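Local coordinates for protein sulfate adenylyltransferase, adenylylsulfate kinase (Thiobacillus denitrificans, PDB 3CR8) that acts as a hexameric APS kinase, phosphorylating adenosine 5'-phosphosulfate with ATP to give 3'-phosphoadenylyl sulfate, while its sulfurylase-like region lacks ATP sulfurylase activity, at residues W163-R172 with N190-Q199; R254-A263 with I296-P304. All coordinates share one frame; numbering follows the deposited sequence.

Contact 1: W163-R172 with N190-Q199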
loop_
_atom_site.group_PDB
_atom_site.type_symbol
_atom_site.label_atom_id
_atom_site.label_comp_id
_atom_site.label_asym_id
_atom_site.label_seq_id
_atom_site.Cartn_x
_atom_site.Cartn_y
_atom_site.Cartn_z
ATOM N N TRP A 163 -37.489 -18.223 -1.455
ATOM C CA TRP A 163 -36.680 -19.388 -1.761
ATOM C C TRP A 163 -37.556 -20.622 -1.816
ATOM O O TRP A 163 -38.590 -20.658 -1.173
ATOM C CB TRP A 163 -35.654 -19.597 -0.648
ATOM C CG TRP A 163 -34.481 -18.674 -0.657
ATOM C CD1 TRP A 163 -34.399 -17.444 -1.232
ATOM C CD2 TRP A 163 -33.232 -18.912 -0.026
ATOM N NE1 TRP A 163 -33.155 -16.905 -1.018
ATOM C CE2 TRP A 163 -32.419 -17.788 -0.274
ATOM C CE3 TRP A 163 -32.711 -19.977 0.710
ATOM C CZ2 TRP A 163 -31.110 -17.688 0.198
ATOM C CZ3 TRP A 163 -31.409 -19.880 1.188
ATOM C CH2 TRP A 163 -30.621 -18.735 0.935
ATOM N N ARG A 164 -37.136 -21.646 -2.559
ATOM C CA ARG A 164 -37.859 -22.924 -2.590
ATOM C C ARG A 164 -36.933 -24.132 -2.399
ATOM O O ARG A 164 -37.065 -24.927 -1.467
ATOM C CB ARG A 164 -38.598 -23.090 -3.916
ATOM C CG ARG A 164 -39.768 -22.148 -4.157
ATOM C CD ARG A 164 -40.409 -22.390 -5.516
ATOM N NE ARG A 164 -39.621 -21.867 -6.641
ATOM C CZ ARG A 164 -39.738 -22.289 -7.905
ATOM N NH1 ARG A 164 -40.607 -23.252 -8.197
ATOM N NH2 ARG A 164 -38.990 -21.760 -8.881
ATOM N N ARG A 165 -35.985 -24.257 -3.313
ATOM C CA ARG A 165 -35.058 -25.381 -3.381
ATOM C C ARG A 165 -33.751 -24.908 -2.742
ATOM O O ARG A 165 -33.223 -23.848 -3.130
ATOM C CB ARG A 165 -34.845 -25.712 -4.863
ATOM C CG ARG A 165 -33.980 -26.885 -5.187
ATOM C CD ARG A 165 -33.450 -26.708 -6.592
ATOM N NE ARG A 165 -33.215 -27.980 -7.246
ATOM C CZ ARG A 165 -34.098 -28.540 -8.049
ATOM N NH1 ARG A 165 -35.251 -27.918 -8.273
ATOM N NH2 ARG A 165 -33.827 -29.705 -8.622
ATOM N N ILE A 166 -33.232 -25.686 -1.780
ATOM C CA ILE A 166 -32.131 -25.246 -0.919
ATOM C C ILE A 166 -31.153 -26.370 -0.574
ATOM O O ILE A 166 -31.541 -27.395 0.005
ATOM C CB ILE A 166 -32.686 -24.632 0.390
ATOM C CG1 ILE A 166 -33.688 -23.511 0.088
ATOM C CG2 ILE A 166 -31.580 -24.108 1.250
ATOM C CD1 ILE A 166 -34.536 -23.099 1.281
ATOM N N ILE A 167 -29.886 -26.160 -0.938
ATOM C CA ILE A 167 -28.792 -26.983 -0.443
ATOM C C ILE A 167 -28.373 -26.479 0.934
ATOM O O ILE A 167 -28.198 -25.274 1.144
ATOM C CB ILE A 167 -27.556 -26.876 -1.334
ATOM C CG1 ILE A 167 -27.953 -26.717 -2.782
ATOM C CG2 ILE A 167 -26.624 -28.078 -1.153
ATOM C CD1 ILE A 167 -26.761 -26.770 -3.694
ATOM N N ALA A 168 -28.182 -27.414 1.856
ATOM C CA ALA A 168 -27.672 -27.094 3.175
ATOM C C ALA A 168 -26.277 -27.644 3.330
ATOM O O ALA A 168 -25.956 -28.696 2.777
ATOM C CB ALA A 168 -28.569 -27.665 4.234
ATOM N N TRP A 169 -25.458 -26.916 4.074
ATOM C CA TRP A 169 -24.115 -27.340 4.412
ATOM C C TRP A 169 -24.064 -27.188 5.932
ATOM O O TRP A 169 -24.151 -26.073 6.465
ATOM C CB TRP A 169 -23.088 -26.446 3.698
ATOM C CG TRP A 169 -21.692 -26.664 4.119
ATOM C CD1 TRP A 169 -21.055 -26.111 5.194
ATOM C CD2 TRP A 169 -20.733 -27.482 3.465
ATOM N NE1 TRP A 169 -19.755 -26.549 5.248
ATOM C CE2 TRP A 169 -19.538 -27.398 4.205
ATOM C CE3 TRP A 169 -20.766 -28.273 2.328
ATOM C CZ2 TRP A 169 -18.400 -28.079 3.842
ATOM C CZ3 TRP A 169 -19.627 -28.952 1.973
ATOM C CH2 TRP A 169 -18.460 -28.849 2.722
ATOM N N GLN A 170 -23.984 -28.316 6.628
ATOM C CA GLN A 170 -24.047 -28.317 8.076
ATOM C C GLN A 170 -22.672 -28.380 8.701
ATOM O O GLN A 170 -22.344 -29.334 9.387
ATOM C CB GLN A 170 -24.905 -29.482 8.550
ATOM C CG GLN A 170 -26.396 -29.128 8.625
ATOM C CD GLN A 170 -27.353 -30.310 8.393
ATOM O OE1 GLN A 170 -27.003 -31.476 8.564
ATOM N NE2 GLN A 170 -28.570 -29.995 8.002
ATOM N N ALA A 171 -21.881 -27.337 8.479
ATOM C CA ALA A 171 -20.463 -27.337 8.834
ATOM C C ALA A 171 -20.159 -27.724 10.276
ATOM O O ALA A 171 -20.911 -27.390 11.188
ATOM C CB ALA A 171 -19.854 -25.991 8.522
ATOM N N ARG A 172 -19.049 -28.430 10.462
ATOM C CA ARG A 172 -18.547 -28.725 11.795
ATOM C C ARG A 172 -17.167 -28.108 11.999
ATOM O O ARG A 172 -16.583 -28.237 13.080
ATOM C CB ARG A 172 -18.497 -30.228 12.044
ATOM C CG ARG A 172 -17.595 -30.967 11.080
ATOM C CD ARG A 172 -17.893 -32.459 11.126
ATOM N NE ARG A 172 -19.224 -32.745 10.598
ATOM C CZ ARG A 172 -19.464 -33.147 9.351
ATOM N NH1 ARG A 172 -18.458 -33.338 8.491
ATOM N NH2 ARG A 172 -20.715 -33.372 8.966
ATOM N N ASN A 190 -27.408 -27.280 -9.207
ATOM C CA ASN A 190 -28.698 -27.819 -8.789
ATOM C C ASN A 190 -29.756 -26.732 -8.754
ATOM O O ASN A 190 -30.844 -26.935 -8.221
ATOM C CB ASN A 190 -28.593 -28.487 -7.413
ATOM C CG ASN A 190 -27.774 -29.769 -7.450
ATOM O OD1 ASN A 190 -28.329 -30.864 -7.580
ATOM N ND2 ASN A 190 -26.448 -29.642 -7.345
ATOM N N GLU A 191 -29.427 -25.584 -9.338
ATOM C CA GLU A 191 -30.328 -24.439 -9.335
ATOM C C GLU A 191 -30.944 -24.229 -7.948
ATOM O O GLU A 191 -32.184 -24.124 -7.796
ATOM C CB GLU A 191 -31.419 -24.608 -10.392
ATOM C CG GLU A 191 -30.888 -24.629 -11.836
ATOM C CD GLU A 191 -31.998 -24.645 -12.875
ATOM O OE1 GLU A 191 -32.959 -23.850 -12.743
ATOM O OE2 GLU A 191 -31.906 -25.454 -13.822
ATOM N N ALA A 192 -30.059 -24.157 -6.949
ATOM C CA ALA A 192 -30.466 -24.071 -5.552
ATOM C C ALA A 192 -29.878 -22.871 -4.803
ATOM O O ALA A 192 -28.790 -22.376 -5.144
ATOM C CB ALA A 192 -30.116 -25.376 -4.830
ATOM N N ASN A 193 -30.619 -22.411 -3.794
ATOM C CA ASN A 193 -30.094 -21.469 -2.804
ATOM C C ASN A 193 -29.247 -22.218 -1.781
ATOM O O ASN A 193 -29.343 -23.440 -1.673
ATOM C CB ASN A 193 -31.220 -20.704 -2.118
ATOM C CG ASN A 193 -32.173 -20.039 -3.114
ATOM O OD1 ASN A 193 -32.067 -18.845 -3.388
ATOM N ND2 ASN A 193 -33.107 -20.815 -3.656
ATOM N N LEU A 194 -28.393 -21.501 -1.056
ATOM C CA LEU A 194 -27.426 -22.153 -0.188
ATOM C C LEU A 194 -27.627 -21.710 1.229
ATOM O O LEU A 194 -27.752 -20.506 1.498
ATOM C CB LEU A 194 -26.003 -21.813 -0.612
ATOM C CG LEU A 194 -24.910 -22.363 0.295
ATOM C CD1 LEU A 194 -24.899 -23.864 0.204
ATOM C CD2 LEU A 194 -23.551 -21.774 -0.065
ATOM N N LEU A 195 -27.657 -22.704 2.120
ATOM C CA LEU A 195 -27.772 -22.500 3.557
ATOM C C LEU A 195 -26.490 -22.966 4.282
ATOM O O LEU A 195 -26.145 -24.161 4.308
ATOM C CB LEU A 195 -29.014 -23.217 4.103
ATOM C CG LEU A 195 -29.140 -23.183 5.631
ATOM C CD1 LEU A 195 -29.367 -21.747 6.097
ATOM C CD2 LEU A 195 -30.241 -24.065 6.147
ATOM N N LEU A 196 -25.762 -22.017 4.853
ATOM C CA LEU A 196 -24.616 -22.366 5.684
ATOM C C LEU A 196 -25.165 -22.585 7.071
ATOM O O LEU A 196 -25.704 -21.647 7.708
ATOM C CB LEU A 196 -23.609 -21.225 5.678
ATOM C CG LEU A 196 -23.108 -20.858 4.273
ATOM C CD1 LEU A 196 -22.284 -19.590 4.286
ATOM C CD2 LEU A 196 -22.294 -22.014 3.702
ATOM N N HIS A 197 -25.045 -23.830 7.527
ATOM C CA HIS A 197 -25.753 -24.288 8.724
ATOM C C HIS A 197 -24.775 -24.949 9.673
ATOM O O HIS A 197 -24.853 -26.137 9.884
ATOM C CB HIS A 197 -26.824 -25.296 8.279
ATOM C CG HIS A 197 -28.101 -25.242 9.061
ATOM N ND1 HIS A 197 -28.477 -24.156 9.816
ATOM C CD2 HIS A 197 -29.113 -26.140 9.162
ATOM C CE1 HIS A 197 -29.655 -24.390 10.370
ATOM N NE2 HIS A 197 -30.063 -25.584 9.987
ATOM N N PRO A 198 -23.831 -24.190 10.246
ATOM C CA PRO A 198 -22.772 -24.799 11.075
ATOM C C PRO A 198 -23.282 -25.395 12.397
ATOM O O PRO A 198 -24.020 -24.718 13.132
ATOM C CB PRO A 198 -21.843 -23.621 11.397
ATOM C CG PRO A 198 -22.269 -22.506 10.533
ATOM C CD PRO A 198 -23.713 -22.725 10.205
ATOM N N GLN A 199 -22.877 -26.629 12.707
ATOM C CA GLN A 199 -23.236 -27.223 13.992
ATOM C C GLN A 199 -22.673 -26.421 15.175
ATOM O O GLN A 199 -21.491 -26.089 15.220
ATOM C CB GLN A 199 -22.840 -28.691 14.036
ATOM C CG GLN A 199 -23.980 -29.595 13.655
ATOM C CD GLN A 199 -23.568 -30.688 12.692
ATOM O OE1 GLN A 199 -22.375 -30.910 12.451
ATOM N NE2 GLN A 199 -24.557 -31.380 12.127
#
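Ile166 to Trp169 pair in parallel with Asn193 to Leu196, the two strands of a beta-alpha-beta crossover whose linking helix is 177-189, and the contact illustrates how such a pair satisfies its polar atoms. Backbone bonds alternate from strand to strand: Ile167 N gives to Asn193 O (2.9 Å), Leu195 N to Ile167 O (2.8 Å) and Trp169 N to Leu195 O. Beyond the strands the ladder continues through His197 N to Trp169 O and Gln199 N to Ala171 O. At the start, Arg165 O accepts twice from one residue, from Asn193 N (3.0 Å) and from Asn193 ND2 (3.1 Å, nearly straight at 173°), on opposite faces of the carbonyl plane. With Asn193 CG beside its own backbone N (chi1 -53°), ND2 is carried to the same oxygen that the backbone N already reaches. Trp163 lies stacked on this amide, ring and amide planes 21° apart. Were this indole replaced by an alanine, the Asn193 amide would probably lose the flat group stacked on it and be freer to turn away from Arg165 O. Asn193 OD1 has a weak hydrogen bond to Gln531 of a second subunit, and Asn193 CB makes a CH-pi contact over the face of the six-membered ring of Trp163, 3.3 Å from its centroid.

Contact 2: R254-A263 with I296-P304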
loop_
_atom_site.group_PDB
_atom_site.type_symbol
_atom_site.label_atom_id
_atom_site.label_comp_id
_atom_site.label_asym_id
_atom_site.label_seq_id
_atom_site.Cartn_x
_atom_site.Cartn_y
_atom_site.Cartn_z
ATOM N N ARG A 254 -34.289 -31.658 6.198
ATOM C CA ARG A 254 -35.634 -31.576 5.683
ATOM C C ARG A 254 -36.551 -30.773 6.577
ATOM O O ARG A 254 -37.378 -30.001 6.090
ATOM C CB ARG A 254 -36.231 -32.953 5.529
ATOM C CG ARG A 254 -37.610 -32.875 4.935
ATOM C CD ARG A 254 -38.303 -34.197 4.935
ATOM N NE ARG A 254 -39.629 -34.054 4.380
ATOM C CZ ARG A 254 -40.366 -35.070 3.984
ATOM N NH1 ARG A 254 -39.881 -36.295 4.086
ATOM N NH2 ARG A 254 -41.581 -34.857 3.499
ATOM N N ASN A 255 -36.431 -30.966 7.888
ATOM C CA ASN A 255 -37.316 -30.258 8.807
ATOM C C ASN A 255 -37.026 -28.766 8.851
ATOM O O ASN A 255 -37.896 -27.955 9.114
ATOM C CB ASN A 255 -37.295 -30.901 10.185
ATOM C CG ASN A 255 -38.104 -32.193 10.233
ATOM O OD1 ASN A 255 -39.141 -32.302 9.573
ATOM N ND2 ASN A 255 -37.631 -33.178 11.014
ATOM N N PHE A 256 -35.798 -28.397 8.532
ATOM C CA PHE A 256 -35.457 -26.979 8.443
ATOM C C PHE A 256 -35.863 -26.316 7.099
ATOM O O PHE A 256 -35.882 -25.090 6.969
ATOM C CB PHE A 256 -33.970 -26.788 8.699
ATOM C CG PHE A 256 -33.614 -26.634 10.155
ATOM C CD1 PHE A 256 -33.685 -25.398 10.758
ATOM C CD2 PHE A 256 -33.180 -27.728 10.910
ATOM C CE1 PHE A 256 -33.347 -25.246 12.083
ATOM C CE2 PHE A 256 -32.852 -27.575 12.227
ATOM C CZ PHE A 256 -32.940 -26.332 12.818
ATOM N N GLY A 257 -36.199 -27.126 6.104
ATOM C CA GLY A 257 -36.637 -26.604 4.827
ATOM C C GLY A 257 -35.755 -27.037 3.659
ATOM O O GLY A 257 -36.078 -26.786 2.495
ATOM N N CYS A 258 -34.638 -27.690 3.947
ATOM C CA CYS A 258 -33.700 -27.992 2.884
ATOM C C CYS A 258 -34.057 -29.272 2.157
ATOM O O CYS A 258 -34.447 -30.263 2.778
ATOM C CB CYS A 258 -32.300 -28.108 3.466
ATOM S SG CYS A 258 -31.952 -26.746 4.454
ATOM N N SER A 259 -33.890 -29.264 0.842
ATOM C CA SER A 259 -34.126 -30.471 0.053
ATOM C C SER A 259 -32.827 -31.101 -0.491
ATOM O O SER A 259 -32.864 -32.119 -1.194
ATOM C CB SER A 259 -35.127 -30.183 -1.079
ATOM O OG SER A 259 -34.641 -29.201 -1.976
ATOM N N LEU A 260 -31.693 -30.482 -0.170
ATOM C CA LEU A 260 -30.390 -31.028 -0.533
ATOM C C LEU A 260 -29.409 -30.917 0.645
ATOM O O LEU A 260 -29.479 -29.990 1.448
ATOM C CB LEU A 260 -29.842 -30.335 -1.784
ATOM C CG LEU A 260 -30.653 -30.566 -3.062
ATOM C CD1 LEU A 260 -31.542 -29.379 -3.382
ATOM C CD2 LEU A 260 -29.743 -30.882 -4.243
ATOM N N LEU A 261 -28.499 -31.867 0.765
ATOM C CA LEU A 261 -27.567 -31.853 1.878
ATOM C C LEU A 261 -26.169 -32.222 1.368
ATOM O O LEU A 261 -25.994 -33.185 0.620
ATOM C CB LEU A 261 -28.015 -32.863 2.917
ATOM C CG LEU A 261 -27.764 -32.566 4.381
ATOM C CD1 LEU A 261 -27.122 -33.785 5.000
ATOM C CD2 LEU A 261 -26.875 -31.363 4.518
ATOM N N ILE A 262 -25.168 -31.446 1.735
ATOM C CA ILE A 262 -23.837 -31.793 1.329
ATOM C C ILE A 262 -23.277 -32.618 2.479
ATOM O O ILE A 262 -23.583 -32.352 3.615
ATOM C CB ILE A 262 -23.014 -30.551 1.068
ATOM C CG1 ILE A 262 -23.509 -29.872 -0.198
ATOM C CG2 ILE A 262 -21.592 -30.931 0.881
ATOM C CD1 ILE A 262 -22.879 -28.538 -0.447
ATOM N N ALA A 263 -22.498 -33.654 2.201
ATOM C CA ALA A 263 -21.906 -34.441 3.282
ATOM C C ALA A 263 -20.450 -34.746 2.952
ATOM O O ALA A 263 -20.160 -35.322 1.900
ATOM C CB ALA A 263 -22.686 -35.727 3.491
ATOM N N ILE A 296 -36.748 -40.173 1.575
ATOM C CA ILE A 296 -37.514 -39.221 2.429
ATOM C C ILE A 296 -37.620 -37.811 1.806
ATOM O O ILE A 296 -38.225 -36.905 2.324
ATOM C CB ILE A 296 -36.878 -39.117 3.808
ATOM C CG1 ILE A 296 -35.663 -38.210 3.769
ATOM C CG2 ILE A 296 -36.388 -40.439 4.232
ATOM C CD1 ILE A 296 -34.794 -38.389 4.940
ATOM N N GLY A 297 -36.999 -37.638 0.655
ATOM C CA GLY A 297 -37.154 -36.427 -0.132
ATOM C C GLY A 297 -35.967 -35.464 -0.180
ATOM O O GLY A 297 -36.088 -34.358 -0.715
ATOM N N VAL A 298 -34.822 -35.859 0.373
ATOM C CA VAL A 298 -33.665 -34.956 0.435
ATOM C C VAL A 298 -32.470 -35.549 -0.296
ATOM O O VAL A 298 -31.929 -36.572 0.100
ATOM C CB VAL A 298 -33.281 -34.557 1.900
ATOM C CG1 VAL A 298 -33.155 -35.790 2.774
ATOM C CG2 VAL A 298 -31.988 -33.748 1.938
ATOM N N ARG A 299 -32.065 -34.896 -1.377
ATOM C CA ARG A 299 -30.937 -35.369 -2.156
ATOM C C ARG A 299 -29.640 -34.956 -1.502
ATOM O O ARG A 299 -29.419 -33.780 -1.248
ATOM C CB ARG A 299 -30.976 -34.817 -3.571
ATOM C CG ARG A 299 -30.336 -35.781 -4.570
ATOM C CD ARG A 299 -29.831 -35.081 -5.814
ATOM N NE ARG A 299 -30.847 -34.226 -6.412
ATOM C CZ ARG A 299 -30.831 -33.851 -7.685
ATOM N NH1 ARG A 299 -29.858 -34.273 -8.483
ATOM N NH2 ARG A 299 -31.790 -33.066 -8.161
ATOM N N LEU A 300 -28.782 -35.916 -1.215
ATOM C CA LEU A 300 -27.527 -35.567 -0.594
ATOM C C LEU A 300 -26.323 -35.743 -1.561
ATOM O O LEU A 300 -26.048 -36.826 -2.077
ATOM C CB LEU A 300 -27.368 -36.252 0.781
ATOM C CG LEU A 300 -27.200 -37.759 0.808
ATOM C CD1 LEU A 300 -27.560 -38.259 2.148
ATOM C CD2 LEU A 300 -28.095 -38.395 -0.215
ATOM N N ILE A 301 -25.646 -34.630 -1.822
ATOM C CA ILE A 301 -24.515 -34.599 -2.712
ATOM C C ILE A 301 -23.254 -34.718 -1.897
ATOM O O ILE A 301 -23.166 -34.179 -0.802
ATOM C CB ILE A 301 -24.469 -33.291 -3.522
ATOM C CG1 ILE A 301 -23.628 -32.251 -2.802
ATOM C CG2 ILE A 301 -25.891 -32.729 -3.814
ATOM C CD1 ILE A 301 -23.968 -30.820 -3.240
ATOM N N ALA A 302 -22.275 -35.441 -2.419
ATOM C CA ALA A 302 -21.063 -35.706 -1.661
ATOM C C ALA A 302 -19.948 -34.696 -1.963
ATOM O O ALA A 302 -19.882 -34.100 -3.048
ATOM C CB ALA A 302 -20.599 -37.102 -1.900
ATOM N N TYR A 303 -19.078 -34.497 -0.980
ATOM C CA TYR A 303 -17.997 -33.546 -1.128
ATOM C C TYR A 303 -16.712 -34.239 -1.601
ATOM O O TYR A 303 -16.140 -35.064 -0.888
ATOM C CB TYR A 303 -17.769 -32.810 0.185
ATOM C CG TYR A 303 -16.692 -31.760 0.114
ATOM C CD1 TYR A 303 -16.814 -30.659 -0.734
ATOM C CD2 TYR A 303 -15.554 -31.864 0.892
ATOM C CE1 TYR A 303 -15.831 -29.705 -0.796
ATOM C CE2 TYR A 303 -14.571 -30.915 0.837
ATOM C CZ TYR A 303 -14.706 -29.841 0.003
ATOM O OH TYR A 303 -13.695 -28.907 -0.029
ATOM N N PRO A 304 -16.253 -33.894 -2.814
ATOM C CA PRO A 304 -15.162 -34.620 -3.460
ATOM C C PRO A 304 -13.800 -34.101 -3.024
ATOM O O PRO A 304 -13.743 -33.048 -2.386
ATOM C CB PRO A 304 -15.377 -34.303 -4.945
ATOM C CG PRO A 304 -16.432 -33.180 -5.003
ATOM C CD PRO A 304 -16.711 -32.747 -3.616
#
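Ile262 and Ile301 cross at an angle on one face of a parallel strand pair, CG1 of Ile262 meeting CG1 and CD1 of Ile301. Leu260 and Arg299 share that face and run alongside each other, Leu260 CD2 being 4.1 Å from Arg299 NE. On the reverse face Leu261 CB rests against Leu300 CB at 4.1 Å, and Val298 CG2 comes to 4.2 Å from Leu261 CB; this methyl is directed there because it stands anti to the backbone N of Val298. Between the faces runs the backbone ladder. Arg299 N binds Ser259 O at 2.9 Å, Leu261 N binds Arg299 O, and Ile301 N binds Leu261 O. Ala263 N to Ile301 O (3.1 Å) and Tyr303 N to Ala263 O (3.2 Å) carry it past the strands, the last donor standing above the carbonyl plane.

Around these pieces lies a second shell. Helix 177-189 packs on the isoleucine face, with Phe182 on Ile262 and Ser186 on Ile301, while helix 244-256 supplies Ala253, Ala250 and Leu246 to Leu261, Val298 and Leu300. Both strands are entered from a helix closed by a Schellman motif, at Gly257 and at Gly297. Close to the second of these the extended Arg254 side chain lies by Ile296 O, while its NE is bonded to Glu7 O. Strand 299-301 is the outermost on this side of the sheet within the chain, and helices on both faces of a parallel sheet are the layout of the Rossmann-like alpha/beta fold of the ATP sulfurylase family.

Contacts 1 and 2 are successive strand pairs of one five-stranded parallel sheet, their centres about 8 Å apart. Strand 166-169 lies between 193-196 and 260-262, and the seam joining the contacts is probably held by hydrogen bonds from Ala168 N to Leu260 O (2.9 Å) and from Ile262 N to Ala168 O (3.0 Å). Trp169 packs on Ile262 across the same seam, and Phe256 meets His197 edge-to-face. Helix 177-189, the linking helix of the crossover in contact 1, also packs against contact 2. Only contact 1 reaches another subunit in the assembly. Both belong to the sulfurylase-like region, away from the predicted ATP-binding loop Gly376-Ser383 of the kinase region.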